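Local coordinates for protein ATP-dependent protease (Xanthomonas campestris pv. campestris, PDB 7CAY) that probably recognises and binds protein substrates, as a homologue of the N-terminal substrate-binding domain of the Lon peptidase, at residues Leu176-Asp180 and Pro181-Leu185. Numbering follows the deposited sequence.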
loop_
_atom_site.group_PDB
_atom_site.type_symbol
_atom_site.label_atom_id
_atom_site.label_comp_id
_atom_site.label_asym_id
_atom_site.label_seq_id
_atom_site.Cartn_x
_atom_site.Cartn_y
_atom_site.Cartn_z
ATOM N N LEU A 176 7.357 -3.440 -2.886
ATOM C CA LEU A 176 6.360 -2.615 -3.561
ATOM C C LEU A 176 6.870 -2.129 -4.915
ATOM O O LEU A 176 6.120 -2.105 -5.898
ATOM C CB LEU A 176 5.973 -1.431 -2.670
ATOM C CG LEU A 176 4.712 -0.640 -3.033
ATOM C CD1 LEU A 176 3.460 -1.453 -2.726
ATOM C CD2 LEU A 176 4.686 0.701 -2.311
ATOM N N GLN A 177 8.151 -1.749 -4.985
ATOM C CA GLN A 177 8.722 -1.275 -6.244
ATOM C C GLN A 177 8.806 -2.382 -7.286
ATOM O O GLN A 177 8.650 -2.114 -8.483
ATOM C CB GLN A 177 10.109 -0.680 -5.999
ATOM N N GLU A 178 9.052 -3.619 -6.859
ATOM C CA GLU A 178 9.156 -4.736 -7.791
ATOM C C GLU A 178 7.787 -5.044 -8.386
ATOM O O GLU A 178 6.847 -5.376 -7.656
ATOM C CB GLU A 178 9.721 -5.964 -7.083
ATOM C CG GLU A 178 9.869 -7.179 -7.984
ATOM C CD GLU A 178 10.913 -6.976 -9.062
ATOM O OE1 GLU A 178 12.114 -6.947 -8.728
ATOM O OE2 GLU A 178 10.529 -6.830 -10.242
ATOM N N ASP A 179 7.676 -4.951 -9.710
ATOM C CA ASP A 179 6.404 -5.134 -10.398
ATOM C C ASP A 179 6.200 -6.551 -10.927
ATOM O O ASP A 179 5.241 -6.788 -11.669
ATOM C CB ASP A 179 6.272 -4.126 -11.544
ATOM C CG ASP A 179 6.199 -2.689 -11.051
ATOM O OD1 ASP A 179 5.838 -2.478 -9.871
ATOM O OD2 ASP A 179 6.499 -1.771 -11.845
ATOM N N ASP A 180 7.065 -7.497 -10.563
ATOM C CA ASP A 180 6.915 -8.881 -10.983
ATOM C C ASP A 180 6.710 -9.778 -9.769
ATOM O O ASP A 180 7.521 -9.741 -8.833
ATOM C CB ASP A 180 8.142 -9.351 -11.786
ATOM C CG ASP A 180 8.151 -10.853 -12.013
ATOM O OD1 ASP A 180 9.177 -11.495 -11.697
ATOM O OD2 ASP A 180 7.129 -11.395 -12.489
ATOM N N PRO A 181 5.646 -10.589 -9.743
ATOM C CA PRO A 181 5.381 -11.407 -8.547
ATOM C C PRO A 181 6.470 -12.420 -8.242
ATOM O O PRO A 181 6.747 -12.684 -7.065
ATOM C CB PRO A 181 4.049 -12.093 -8.882
ATOM C CG PRO A 181 3.415 -11.215 -9.914
ATOM C CD PRO A 181 4.549 -10.665 -10.723
ATOM N N HIS A 182 7.097 -13.000 -9.265
ATOM C CA HIS A 182 8.083 -14.046 -9.017
ATOM C C HIS A 182 9.413 -13.466 -8.549
ATOM O O HIS A 182 10.025 -13.994 -7.612
ATOM C CB HIS A 182 8.271 -14.894 -10.273
ATOM C CG HIS A 182 6.985 -15.381 -10.864
ATOM N ND1 HIS A 182 6.371 -14.755 -11.928
ATOM C CD2 HIS A 182 6.189 -16.424 -10.531
ATOM C CE1 HIS A 182 5.256 -15.397 -12.230
ATOM N NE2 HIS A 182 5.122 -16.413 -11.398
ATOM N N ARG A 183 9.878 -12.385 -9.181
ATOM C CA ARG A 183 11.075 -11.715 -8.680
ATOM C C ARG A 183 10.829 -11.105 -7.309
ATOM O O ARG A 183 11.771 -10.933 -6.527
ATOM C CB ARG A 183 11.546 -10.648 -9.669
ATOM C CG ARG A 183 12.787 -11.056 -10.451
ATOM C CD ARG A 183 13.280 -9.954 -11.379
ATOM N NE ARG A 183 12.431 -9.797 -12.558
ATOM C CZ ARG A 183 11.703 -8.716 -12.819
ATOM N NH1 ARG A 183 11.725 -7.682 -11.987
ATOM N NH2 ARG A 183 10.960 -8.665 -13.917
ATOM N N ARG A 184 9.572 -10.776 -7.001
ATOM C CA ARG A 184 9.222 -10.345 -5.653
ATOM C C ARG A 184 9.468 -11.463 -4.648
ATOM O O ARG A 184 10.078 -11.249 -3.595
ATOM C CB ARG A 184 7.762 -9.894 -5.617
ATOM C CG ARG A 184 7.545 -8.487 -5.093
ATOM C CD ARG A 184 6.064 -8.151 -5.068
ATOM N NE ARG A 184 5.568 -7.733 -6.378
ATOM C CZ ARG A 184 4.381 -8.075 -6.870
ATOM N NH1 ARG A 184 3.571 -8.857 -6.167
ATOM N NH2 ARG A 184 4.008 -7.642 -8.067
ATOM N N LEU A 185 9.006 -12.674 -4.969
ATOM C CA LEU A 185 9.229 -13.820 -4.095
ATOM C C LEU A 185 10.690 -14.246 -4.057
ATOM O O LEU A 185 11.114 -14.868 -3.076
ATOM C CB LEU A 185 8.351 -14.992 -4.538
ATOM C CG LEU A 185 6.855 -14.852 -4.246
ATOM C CD1 LEU A 185 6.045 -15.818 -5.095
ATOM C CD2 LEU A 185 6.580 -15.085 -2.767
#
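The backbone leaves helix 169-177 at Glu178 and re-enters a helix after Asp180, the N-cap of 181-190, round a tight three-residue link, and the first helical bond runs from Arg184 N to Asp180 O at 2.9 Å. The cap itself is made by the Asp180 carboxylate: with CG anti to the backbone N (chi1 169°), OD1 reaches forward to accept from Arg183 N at 2.8 Å, the donor arriving from above the carboxylate plane. Asp180 OD2 lies at the edge of the His182 ring and takes a weak bond from His182 ND1 at 3.5 Å.

Arg183 folds back over the cap, bending at chi3, and Asp180 CB sits over one face of its guanidinium. The long ion pair between Asp180 OD1 and Arg183 NE, 3.8 Å, is electrostatic alone, since no N-H points at the oxygen. Glu178 crosses Arg183 at about a right angle and pairs with its NH1 end, although the detailed placing of the two charged groups is doubtful. Arg184 turns instead to the link just after helix 169-177: its NE donates to Glu178 O at 3.0 Å, from above the carbonyl plane, while its CG lies 3.9 Å from Glu178 CB and one guanidinium face rests over Pro181 CA. Within the turn, Asp179 forms salt bridges with Arg92 and Arg94 of strand 83-100, and Arg184 packs on Trp159 of helix 154-164.

Backbone and side-chain acceptors thus tie the link between the two helices to the first turn of helix 181-190 within the C-terminal helical part of this Lon-like domain, and the Asp180 carboxylate at the N-terminus of that helix probably interacts favourably with the helix dipole as well as with Arg183.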